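Local coordinates for protein DNA photolyase (Agrobacterium tumefaciens, PDB 4U63) that probably repairs cyclobutane pyrimidine dimers in ultraviolet-damaged DNA, using light, a flavin (FAD) cofactor and a methenyltetrahydrofolate antenna, as a class III photolyase, at residues T169-A174 with R300-H305; E247-P252 with R294-W299. One frame throughout, in Å; residues are numbered along the deposited sequence.

Contact 1: residues T169-A174 with R300-H305; sequences TPFWRA and REFCYH. With FAD (flavin-adenine dinucleotide), chain C; SO4 (sulfate ion), chain G.
F171 reaches from helix 168-177 onto helix 287-309, meeting E301, F302 and H305 with different parts of one ring. Its CG is anti to the backbone N (chi1 178°), which points the ring at helix 287-309. CE2 sits 3.4 Å from F302 N and 3.6 Å from F302 CB, against the backbone as much as the side chain. F302 CD1 stands over one face of the F171 ring, displaced toward its rim, and the two ring planes are turned by 44°. E301 offers its CB to the edge of the same ring, 3.7 Å from F171 CE2, while its chain bends at CG and leads the carboxylate away to H152 and the backbone N of L151. At the far side, F171 CE1 comes to 3.8 Å from H305 ND1, over a face of the imidazole. The imidazole hydrogen-bonds through ND1 to H152 and through NE2 to the backbone N of Y165, two bonds that probably hold its rotation. A flat, wholly apolar phenylalanine suits this buried place, whereas glutamate and histidine supply carbon surface here and spend their polar ends on neighbouring loops. The axes of 169-174 and 300-305 are 10.5 Å apart and cross at 116°, and F171, F302 and H305 form an aromatic cluster where the N-terminal alpha/beta part of the photolyase packs on the helical FAD-binding domain.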
loop_
_atom_site.group_PDB
_atom_site.type_symbol
_atom_site.label_atom_id
_atom_site.label_comp_id
_atom_site.label_asym_id
_atom_site.label_seq_id
_atom_site.Cartn_x
_atom_site.Cartn_y
_atom_site.Cartn_z
ATOM N N THR A 169 -19.380 2.135 7.156
ATOM C CA THR A 169 -20.538 1.385 6.671
ATOM C C THR A 169 -21.412 2.175 5.668
ATOM O O THR A 169 -21.722 1.656 4.614
ATOM C CB THR A 169 -21.336 0.768 7.831
ATOM O OG1 THR A 169 -20.520 -0.224 8.465
ATOM C CG2 THR A 169 -22.610 0.099 7.324
ATOM N N PRO A 170 -21.788 3.440 5.978
ATOM C CA PRO A 170 -22.561 4.196 4.961
ATOM C C PRO A 170 -21.800 4.420 3.625
ATOM O O PRO A 170 -22.404 4.416 2.547
ATOM C CB PRO A 170 -22.870 5.525 5.669
ATOM C CG PRO A 170 -22.751 5.221 7.129
ATOM C CD PRO A 170 -21.668 4.180 7.242
ATOM N N PHE A 171 -20.482 4.604 3.715
ATOM C CA PHE A 171 -19.612 4.766 2.549
ATOM C C PHE A 171 -19.609 3.462 1.711
ATOM O O PHE A 171 -19.783 3.493 0.494
ATOM C CB PHE A 171 -18.207 5.147 3.034
ATOM C CG PHE A 171 -17.196 5.304 1.951
ATOM C CD1 PHE A 171 -17.076 6.492 1.243
ATOM C CD2 PHE A 171 -16.340 4.264 1.643
ATOM C CE1 PHE A 171 -16.121 6.629 0.246
ATOM C CE2 PHE A 171 -15.394 4.399 0.648
ATOM C CZ PHE A 171 -15.290 5.570 -0.055
ATOM N N TRP A 172 -19.436 2.332 2.384
ATOM C CA TRP A 172 -19.557 1.019 1.728
ATOM C C TRP A 172 -20.913 0.852 1.036
ATOM O O TRP A 172 -20.978 0.422 -0.118
ATOM C CB TRP A 172 -19.334 -0.122 2.725
ATOM C CG TRP A 172 -20.006 -1.398 2.335
ATOM C CD1 TRP A 172 -21.096 -1.959 2.929
ATOM C CD2 TRP A 172 -19.654 -2.264 1.242
ATOM N NE1 TRP A 172 -21.431 -3.125 2.291
ATOM C CE2 TRP A 172 -20.562 -3.335 1.253
ATOM C CE3 TRP A 172 -18.649 -2.241 0.263
ATOM C CZ2 TRP A 172 -20.504 -4.386 0.315
ATOM C CZ3 TRP A 172 -18.587 -3.296 -0.669
ATOM C CH2 TRP A 172 -19.514 -4.340 -0.631
ATOM N N ARG A 173 -21.990 1.191 1.735
ATOM C CA ARG A 173 -23.325 1.060 1.152
ATOM C C ARG A 173 -23.483 1.952 -0.088
ATOM O O ARG A 173 -24.076 1.530 -1.077
ATOM C CB ARG A 173 -24.409 1.305 2.207
ATOM C CG ARG A 173 -24.476 0.147 3.194
ATOM C CD ARG A 173 -25.434 0.360 4.351
ATOM N NE ARG A 173 -25.364 -0.784 5.268
ATOM C CZ ARG A 173 -25.897 -0.830 6.488
ATOM N NH1 ARG A 173 -26.560 0.211 6.983
ATOM N NH2 ARG A 173 -25.760 -1.932 7.226
ATOM N N ALA A 174 -22.935 3.163 -0.048
ATOM C CA ALA A 174 -22.947 4.047 -1.230
ATOM C C ALA A 174 -22.199 3.437 -2.431
ATOM O O ALA A 174 -22.718 3.418 -3.542
ATOM C CB ALA A 174 -22.366 5.403 -0.888
ATOM N N ARG A 300 -9.841 0.504 1.142
ATOM C CA ARG A 300 -8.829 1.323 0.447
ATOM C C ARG A 300 -9.440 2.652 -0.029
ATOM O O ARG A 300 -8.877 3.730 0.206
ATOM C CB ARG A 300 -8.184 0.541 -0.711
ATOM C CG ARG A 300 -7.267 1.361 -1.615
ATOM C CD ARG A 300 -6.534 0.474 -2.616
ATOM N NE ARG A 300 -5.754 1.254 -3.581
ATOM C CZ ARG A 300 -6.222 1.806 -4.701
ATOM N NH1 ARG A 300 -7.505 1.669 -5.069
ATOM N NH2 ARG A 300 -5.399 2.496 -5.482
ATOM N N GLU A 301 -10.609 2.562 -0.667
ATOM C CA GLU A 301 -11.351 3.756 -1.100
ATOM C C GLU A 301 -11.593 4.711 0.054
ATOM O O GLU A 301 -11.382 5.928 -0.064
ATOM C CB GLU A 301 -12.696 3.362 -1.706
ATOM C CG GLU A 301 -12.593 2.512 -2.966
ATOM C CD GLU A 301 -12.099 3.288 -4.166
ATOM O OE1 GLU A 301 -12.511 4.468 -4.364
ATOM O OE2 GLU A 301 -11.299 2.711 -4.932
ATOM N N PHE A 302 -12.051 4.153 1.174
ATOM C CA PHE A 302 -12.395 4.954 2.333
ATOM C C PHE A 302 -11.163 5.663 2.895
ATOM O O PHE A 302 -11.242 6.827 3.289
ATOM C CB PHE A 302 -13.056 4.074 3.390
ATOM C CG PHE A 302 -13.622 4.827 4.555
ATOM C CD1 PHE A 302 -14.501 5.895 4.362
ATOM C CD2 PHE A 302 -13.313 4.444 5.874
ATOM C CE1 PHE A 302 -15.032 6.587 5.451
ATOM C CE2 PHE A 302 -13.853 5.125 6.953
ATOM C CZ PHE A 302 -14.714 6.204 6.742
ATOM N N CYS A 303 -10.025 4.965 2.929
ATOM C CA CYS A 303 -8.776 5.590 3.391
ATOM C C CYS A 303 -8.421 6.816 2.538
ATOM O O CYS A 303 -8.019 7.865 3.075
ATOM C CB CYS A 303 -7.632 4.577 3.402
ATOM S SG CYS A 303 -7.813 3.298 4.669
ATOM N N TYR A 304 -8.578 6.691 1.216
ATOM C CA TYR A 304 -8.346 7.819 0.306
ATOM C C TYR A 304 -9.373 8.945 0.508
ATOM O O TYR A 304 -9.033 10.120 0.392
ATOM C CB TYR A 304 -8.285 7.357 -1.157
ATOM C CG TYR A 304 -6.904 6.902 -1.559
ATOM C CD1 TYR A 304 -5.978 7.810 -2.055
ATOM C CD2 TYR A 304 -6.510 5.575 -1.425
ATOM C CE1 TYR A 304 -4.706 7.413 -2.410
ATOM C CE2 TYR A 304 -5.235 5.174 -1.783
ATOM C CZ TYR A 304 -4.344 6.099 -2.281
ATOM O OH TYR A 304 -3.080 5.739 -2.638
ATOM N N HIS A 305 -10.618 8.576 0.812
ATOM C CA HIS A 305 -11.660 9.569 1.128
ATOM C C HIS A 305 -11.257 10.414 2.330
ATOM O O HIS A 305 -11.357 11.652 2.316
ATOM C CB HIS A 305 -12.989 8.857 1.398
ATOM C CG HIS A 305 -14.167 9.755 1.341
ATOM N ND1 HIS A 305 -14.724 10.177 0.156
ATOM C CD2 HIS A 305 -14.893 10.326 2.321
ATOM C CE1 HIS A 305 -15.741 10.974 0.408
ATOM N NE2 HIS A 305 -15.872 11.070 1.713
HETATM P PA FAD C . -6.831 -8.523 0.954
HETATM O O1A FAD C . -7.444 -9.063 2.205
HETATM O O2A FAD C . -6.677 -9.431 -0.221
HETATM O O5B FAD C . -7.657 -7.198 0.583
HETATM C C5B FAD C . -7.754 -6.710 -0.760
HETATM C C4B FAD C . -7.325 -5.254 -0.866
HETATM O O4B FAD C . -8.143 -4.412 -0.056
HETATM C C3B FAD C . -5.910 -5.005 -0.397
HETATM O O3B FAD C . -4.938 -5.371 -1.391
HETATM C C2B FAD C . -5.945 -3.526 -0.080
HETATM O O2B FAD C . -5.780 -2.731 -1.256
HETATM C C1B FAD C . -7.343 -3.333 0.453
HETATM N N9A FAD C . -7.437 -3.374 1.929
HETATM C C8A FAD C . -7.677 -4.466 2.677
HETATM N N7A FAD C . -7.734 -4.157 3.988
HETATM C C5A FAD C . -7.545 -2.825 4.096
HETATM C C6A FAD C . -7.480 -1.868 5.205
HETATM N N6A FAD C . -7.645 -2.290 6.474
HETATM N N1A FAD C . -7.248 -0.573 4.891
HETATM C C2A FAD C . -7.073 -0.161 3.614
HETATM N N3A FAD C . -7.125 -0.996 2.556
HETATM C C4A FAD C . -7.349 -2.312 2.740
HETATM N N1 FAD C . -2.723 -1.320 3.282
HETATM C C2 FAD C . -2.059 -0.808 2.222
HETATM O O2 FAD C . -2.496 -1.089 1.083
HETATM N N3 FAD C . -0.968 -0.017 2.373
HETATM C C4 FAD C . -0.477 0.311 3.596
HETATM O O4 FAD C . 0.527 1.057 3.730
HETATM C C4X FAD C . -1.148 -0.225 4.797
HETATM N N5 FAD C . -0.718 0.023 6.069
HETATM C C5X FAD C . -1.390 -0.476 7.147
HETATM C C6 FAD C . -0.972 -0.201 8.442
HETATM C C7 FAD C . -1.645 -0.718 9.553
HETATM C C7M FAD C . -1.173 -0.408 10.955
HETATM C C8 FAD C . -2.828 -1.585 9.356
HETATM C C8M FAD C . -3.600 -2.167 10.520
HETATM C C9 FAD C . -3.245 -1.862 8.082
HETATM C C9A FAD C . -2.590 -1.351 6.957
HETATM N N10 FAD C . -3.029 -1.651 5.634
HETATM C C10 FAD C . -2.329 -1.092 4.550
HETATM C "C1'" FAD C . -4.235 -2.445 5.367
HETATM C "C2'" FAD C . -4.132 -3.943 5.182
HETATM O "O2'" FAD C . -3.458 -4.514 6.309
HETATM C "C3'" FAD C . -3.451 -4.315 3.880
HETATM O "O3'" FAD C . -4.092 -3.688 2.773
HETATM C "C4'" FAD C . -3.498 -5.834 3.712
HETATM O "O4'" FAD C . -2.667 -6.438 4.701
HETATM C "C5'" FAD C . -3.016 -6.205 2.325
HETATM O "O5'" FAD C . -3.032 -7.624 2.114
HETATM P P FAD C . -3.918 -8.213 0.910
HETATM O O1P FAD C . -3.698 -9.684 0.856
HETATM O O2P FAD C . -3.635 -7.464 -0.362
HETATM O O3P FAD C . -5.410 -7.878 1.402
HETATM S S SO4 G . -23.451 -4.178 5.395
HETATM O O1 SO4 G . -23.914 -3.008 4.617
HETATM O O2 SO4 G . -23.242 -5.334 4.488
HETATM O O3 SO4 G . -22.180 -3.846 6.071
HETATM O O4 SO4 G . -24.480 -4.511 6.408
#

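Contact 2: residues E247-P252 with R294-W299. With FAD (flavin-adenine dinucleotide), chain C; SO4 (sulfate ion), chain G; SO4 (sulfate ion), chain I; SO4 (sulfate ion), chain F.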
loop_
_atom_site.group_PDB
_atom_site.type_symbol
_atom_site.label_atom_id
_atom_site.label_comp_id
_atom_site.label_asym_id
_atom_site.label_seq_id
_atom_site.Cartn_x
_atom_site.Cartn_y
_atom_site.Cartn_z
ATOM N N GLU A 247 -13.968 -16.366 5.933
ATOM C CA GLU A 247 -13.594 -17.132 7.121
ATOM C C GLU A 247 -12.073 -17.189 7.329
ATOM O O GLU A 247 -11.613 -17.200 8.457
ATOM C CB GLU A 247 -14.146 -18.563 7.040
ATOM C CG GLU A 247 -14.388 -19.219 8.400
ATOM C CD GLU A 247 -15.680 -18.752 9.076
ATOM O OE1 GLU A 247 -16.336 -17.806 8.573
ATOM O OE2 GLU A 247 -16.045 -19.335 10.119
ATOM N N GLY A 248 -11.308 -17.231 6.244
ATOM C CA GLY A 248 -9.864 -17.442 6.334
ATOM C C GLY A 248 -8.989 -16.230 6.583
ATOM O O GLY A 248 -7.878 -16.369 7.093
ATOM N N ARG A 249 -9.489 -15.047 6.234
ATOM C CA ARG A 249 -8.671 -13.837 6.247
ATOM C C ARG A 249 -8.212 -13.376 7.630
ATOM O O ARG A 249 -7.255 -12.624 7.710
ATOM C CB ARG A 249 -9.391 -12.684 5.528
ATOM C CG ARG A 249 -10.671 -12.202 6.198
ATOM C CD ARG A 249 -11.324 -11.110 5.373
ATOM N NE ARG A 249 -10.636 -9.840 5.555
ATOM C CZ ARG A 249 -10.800 -9.040 6.614
ATOM N NH1 ARG A 249 -11.644 -9.366 7.607
ATOM N NH2 ARG A 249 -10.119 -7.903 6.686
ATOM N N ASP A 250 -8.881 -13.818 8.701
ATOM C CA ASP A 250 -8.522 -13.412 10.078
ATOM C C ASP A 250 -7.313 -14.158 10.652
ATOM O O ASP A 250 -6.760 -13.743 11.679
ATOM C CB ASP A 250 -9.710 -13.615 11.037
ATOM C CG ASP A 250 -10.857 -12.638 10.785
ATOM O OD1 ASP A 250 -10.596 -11.482 10.396
ATOM O OD2 ASP A 250 -12.031 -13.036 10.988
ATOM N N PHE A 251 -6.905 -15.243 9.995
ATOM C CA PHE A 251 -5.930 -16.171 10.545
ATOM C C PHE A 251 -4.602 -16.080 9.784
ATOM O O PHE A 251 -4.502 -16.579 8.660
ATOM C CB PHE A 251 -6.516 -17.583 10.492
ATOM C CG PHE A 251 -7.813 -17.709 11.243
ATOM C CD1 PHE A 251 -7.818 -17.855 12.626
ATOM C CD2 PHE A 251 -9.034 -17.655 10.578
ATOM C CE1 PHE A 251 -9.008 -17.957 13.329
ATOM C CE2 PHE A 251 -10.225 -17.758 11.281
ATOM C CZ PHE A 251 -10.211 -17.910 12.654
ATOM N N PRO A 252 -3.574 -15.447 10.395
ATOM C CA PRO A 252 -2.347 -15.153 9.653
ATOM C C PRO A 252 -1.553 -16.347 9.152
ATOM O O PRO A 252 -0.785 -16.188 8.214
ATOM C CB PRO A 252 -1.505 -14.336 10.655
ATOM C CG PRO A 252 -2.041 -14.689 11.977
ATOM C CD PRO A 252 -3.505 -14.908 11.765
ATOM N N ARG A 294 -14.901 -7.448 -1.624
ATOM C CA ARG A 294 -15.293 -6.111 -2.108
ATOM C C ARG A 294 -15.223 -5.064 -0.997
ATOM O O ARG A 294 -14.750 -3.948 -1.226
ATOM C CB ARG A 294 -16.683 -6.153 -2.726
ATOM C CG ARG A 294 -16.699 -6.791 -4.094
ATOM C CD ARG A 294 -18.110 -7.045 -4.576
ATOM N NE ARG A 294 -18.122 -7.630 -5.912
ATOM C CZ ARG A 294 -19.217 -7.860 -6.636
ATOM N NH1 ARG A 294 -20.424 -7.538 -6.177
ATOM N NH2 ARG A 294 -19.106 -8.405 -7.843
ATOM N N LYS A 295 -15.670 -5.416 0.207
ATOM C CA LYS A 295 -15.556 -4.487 1.349
ATOM C C LYS A 295 -14.109 -4.058 1.583
ATOM O O LYS A 295 -13.857 -2.898 1.861
ATOM C CB LYS A 295 -16.133 -5.081 2.630
ATOM C CG LYS A 295 -17.653 -5.040 2.673
ATOM C CD LYS A 295 -18.201 -5.603 3.977
ATOM C CE LYS A 295 -19.709 -5.466 4.027
ATOM N NZ LYS A 295 -20.274 -6.165 5.205
ATOM N N GLU A 296 -13.164 -4.991 1.450
ATOM C CA GLU A 296 -11.754 -4.667 1.671
ATOM C C GLU A 296 -11.217 -3.707 0.608
ATOM O O GLU A 296 -10.477 -2.771 0.928
ATOM C CB GLU A 296 -10.907 -5.934 1.771
ATOM C CG GLU A 296 -11.311 -6.849 2.923
ATOM C CD GLU A 296 -11.466 -6.133 4.246
ATOM O OE1 GLU A 296 -10.556 -5.351 4.620
ATOM O OE2 GLU A 296 -12.489 -6.356 4.909
ATOM N N ILE A 297 -11.612 -3.921 -0.640
ATOM C CA ILE A 297 -11.316 -2.975 -1.722
ATOM C C ILE A 297 -11.866 -1.576 -1.364
ATOM O O ILE A 297 -11.211 -0.557 -1.584
ATOM C CB ILE A 297 -11.902 -3.455 -3.073
ATOM C CG1 ILE A 297 -11.246 -4.782 -3.521
ATOM C CG2 ILE A 297 -11.749 -2.401 -4.168
ATOM C CD1 ILE A 297 -9.755 -4.680 -3.767
ATOM N N VAL A 298 -13.073 -1.549 -0.805
ATOM C CA VAL A 298 -13.711 -0.296 -0.409
ATOM C C VAL A 298 -13.053 0.327 0.836
ATOM O O VAL A 298 -13.107 1.553 1.001
ATOM C CB VAL A 298 -15.238 -0.487 -0.281
ATOM C CG1 VAL A 298 -15.924 0.735 0.301
ATOM C CG2 VAL A 298 -15.825 -0.796 -1.666
ATOM N N TRP A 299 -12.437 -0.472 1.705
ATOM C CA TRP A 299 -11.614 0.108 2.793
ATOM C C TRP A 299 -10.462 0.957 2.227
ATOM O O TRP A 299 -10.163 2.014 2.758
ATOM C CB TRP A 299 -11.078 -0.943 3.773
ATOM C CG TRP A 299 -12.063 -1.300 4.845
ATOM C CD1 TRP A 299 -12.862 -2.394 4.887
ATOM C CD2 TRP A 299 -12.372 -0.533 6.025
ATOM N NE1 TRP A 299 -13.635 -2.380 6.018
ATOM C CE2 TRP A 299 -13.362 -1.243 6.732
ATOM C CE3 TRP A 299 -11.900 0.678 6.556
ATOM C CZ2 TRP A 299 -13.891 -0.792 7.940
ATOM C CZ3 TRP A 299 -12.443 1.132 7.764
ATOM C CH2 TRP A 299 -13.425 0.396 8.438
HETATM P PA FAD C . -6.831 -8.523 0.954
HETATM O O1A FAD C . -7.444 -9.063 2.205
HETATM O O2A FAD C . -6.677 -9.431 -0.221
HETATM O O5B FAD C . -7.657 -7.198 0.583
HETATM C C5B FAD C . -7.754 -6.710 -0.760
HETATM C C4B FAD C . -7.325 -5.254 -0.866
HETATM O O4B FAD C . -8.143 -4.412 -0.056
HETATM C C3B FAD C . -5.910 -5.005 -0.397
HETATM O O3B FAD C . -4.938 -5.371 -1.391
HETATM C C2B FAD C . -5.945 -3.526 -0.080
HETATM O O2B FAD C . -5.780 -2.731 -1.256
HETATM C C1B FAD C . -7.343 -3.333 0.453
HETATM N N9A FAD C . -7.437 -3.374 1.929
HETATM C C8A FAD C . -7.677 -4.466 2.677
HETATM N N7A FAD C . -7.734 -4.157 3.988
HETATM C C5A FAD C . -7.545 -2.825 4.096
HETATM C C6A FAD C . -7.480 -1.868 5.205
HETATM N N6A FAD C . -7.645 -2.290 6.474
HETATM N N1A FAD C . -7.248 -0.573 4.891
HETATM C C2A FAD C . -7.073 -0.161 3.614
HETATM N N3A FAD C . -7.125 -0.996 2.556
HETATM C C4A FAD C . -7.349 -2.312 2.740
HETATM N N1 FAD C . -2.723 -1.320 3.282
HETATM C C2 FAD C . -2.059 -0.808 2.222
HETATM O O2 FAD C . -2.496 -1.089 1.083
HETATM N N3 FAD C . -0.968 -0.017 2.373
HETATM C C4 FAD C . -0.477 0.311 3.596
HETATM O O4 FAD C . 0.527 1.057 3.730
HETATM C C4X FAD C . -1.148 -0.225 4.797
HETATM N N5 FAD C . -0.718 0.023 6.069
HETATM C C5X FAD C . -1.390 -0.476 7.147
HETATM C C6 FAD C . -0.972 -0.201 8.442
HETATM C C7 FAD C . -1.645 -0.718 9.553
HETATM C C7M FAD C . -1.173 -0.408 10.955
HETATM C C8 FAD C . -2.828 -1.585 9.356
HETATM C C8M FAD C . -3.600 -2.167 10.520
HETATM C C9 FAD C . -3.245 -1.862 8.082
HETATM C C9A FAD C . -2.590 -1.351 6.957
HETATM N N10 FAD C . -3.029 -1.651 5.634
HETATM C C10 FAD C . -2.329 -1.092 4.550
HETATM C "C1'" FAD C . -4.235 -2.445 5.367
HETATM C "C2'" FAD C . -4.132 -3.943 5.182
HETATM O "O2'" FAD C . -3.458 -4.514 6.309
HETATM C "C3'" FAD C . -3.451 -4.315 3.880
HETATM O "O3'" FAD C . -4.092 -3.688 2.773
HETATM C "C4'" FAD C . -3.498 -5.834 3.712
HETATM O "O4'" FAD C . -2.667 -6.438 4.701
HETATM C "C5'" FAD C . -3.016 -6.205 2.325
HETATM O "O5'" FAD C . -3.032 -7.624 2.114
HETATM P P FAD C . -3.918 -8.213 0.910
HETATM O O1P FAD C . -3.698 -9.684 0.856
HETATM O O2P FAD C . -3.635 -7.464 -0.362
HETATM O O3P FAD C . -5.410 -7.878 1.402
HETATM S S SO4 G . -23.451 -4.178 5.395
HETATM O O1 SO4 G . -23.914 -3.008 4.617
HETATM O O2 SO4 G . -23.242 -5.334 4.488
HETATM O O3 SO4 G . -22.180 -3.846 6.071
HETATM O O4 SO4 G . -24.480 -4.511 6.408
HETATM S S SO4 I . -22.383 -9.800 -9.821
HETATM O O1 SO4 I . -22.016 -11.055 -10.511
HETATM O O2 SO4 I . -22.639 -8.749 -10.822
HETATM O O3 SO4 I . -21.287 -9.368 -8.935
HETATM O O4 SO4 I . -23.606 -10.007 -9.022
HETATM S S SO4 F . -19.771 -6.787 9.113
HETATM O O1 SO4 F . -18.662 -6.465 10.036
HETATM O O2 SO4 F . -19.458 -6.275 7.764
HETATM O O3 SO4 F . -21.018 -6.166 9.597
HETATM O O4 SO4 F . -19.952 -8.249 9.060
#
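R249 and E296 meet in a stacked salt bridge beside the adenine of FAD, where E296 lines the cofactor pocket of the helical FAD-binding domain. R249 belongs to a type I turn from G248 to F251, next to the short helix that includes E247; E296 comes from the long helix 287-309. The arginine occupies two conformations, and in one of them it stacks on the glutamate. The glutamate can be traced outward. Its CB lies against the cofactor, 3.6 Å from FAD O4B and 3.7 Å from FAD C8A. CG comes next, 4.0 Å from R249 NE. A bend at chi2 (-49°) then turns the carboxylate so that CD is 3.3 Å from R249 NH2. The carboxylate plane is inclined by only 23° to the guanidinium, and OE2 stands above one guanidinium face toward its rim. Attraction between the charges therefore holds the pair, without a hydrogen bond between them. R249 suits this place because its broad, flat cation can spread over the acid while NE makes a weak hydrogen bond to Y245 OH, a hydroxyl that also bonds FAD. D250 OD1 is a long, out-of-plane partner of R249 NH1, a charge interaction that completes a small salt-bridge network. OE1 of E296 lies 3.3 Å from R249 NH2 and 3.1 Å from FAD N7A, two acceptors brought close, where the arginine charge probably eases the meeting.

Overall arrangement
Both contacts draw on helix 287-309, contact 2 through residues 294-299 and contact 1 through the turns that follow directly, and their centres are about 15 Å apart. Along the chain contact 2 is nested within the loop that contact 1 closes: 169-174 comes first, then 247-252, and last the shared helix. W172 links them, its NE1 lying 3.4 Å from K295 CE, and a sulfate ion, probably from the crystallisation liquor, is bonded by both R173 and K295. Helix 168-177 crosses the shared helix at a steep angle, E296 meets R249 of the turn from G248 to F251, and residues of both contacts line the FAD pocket.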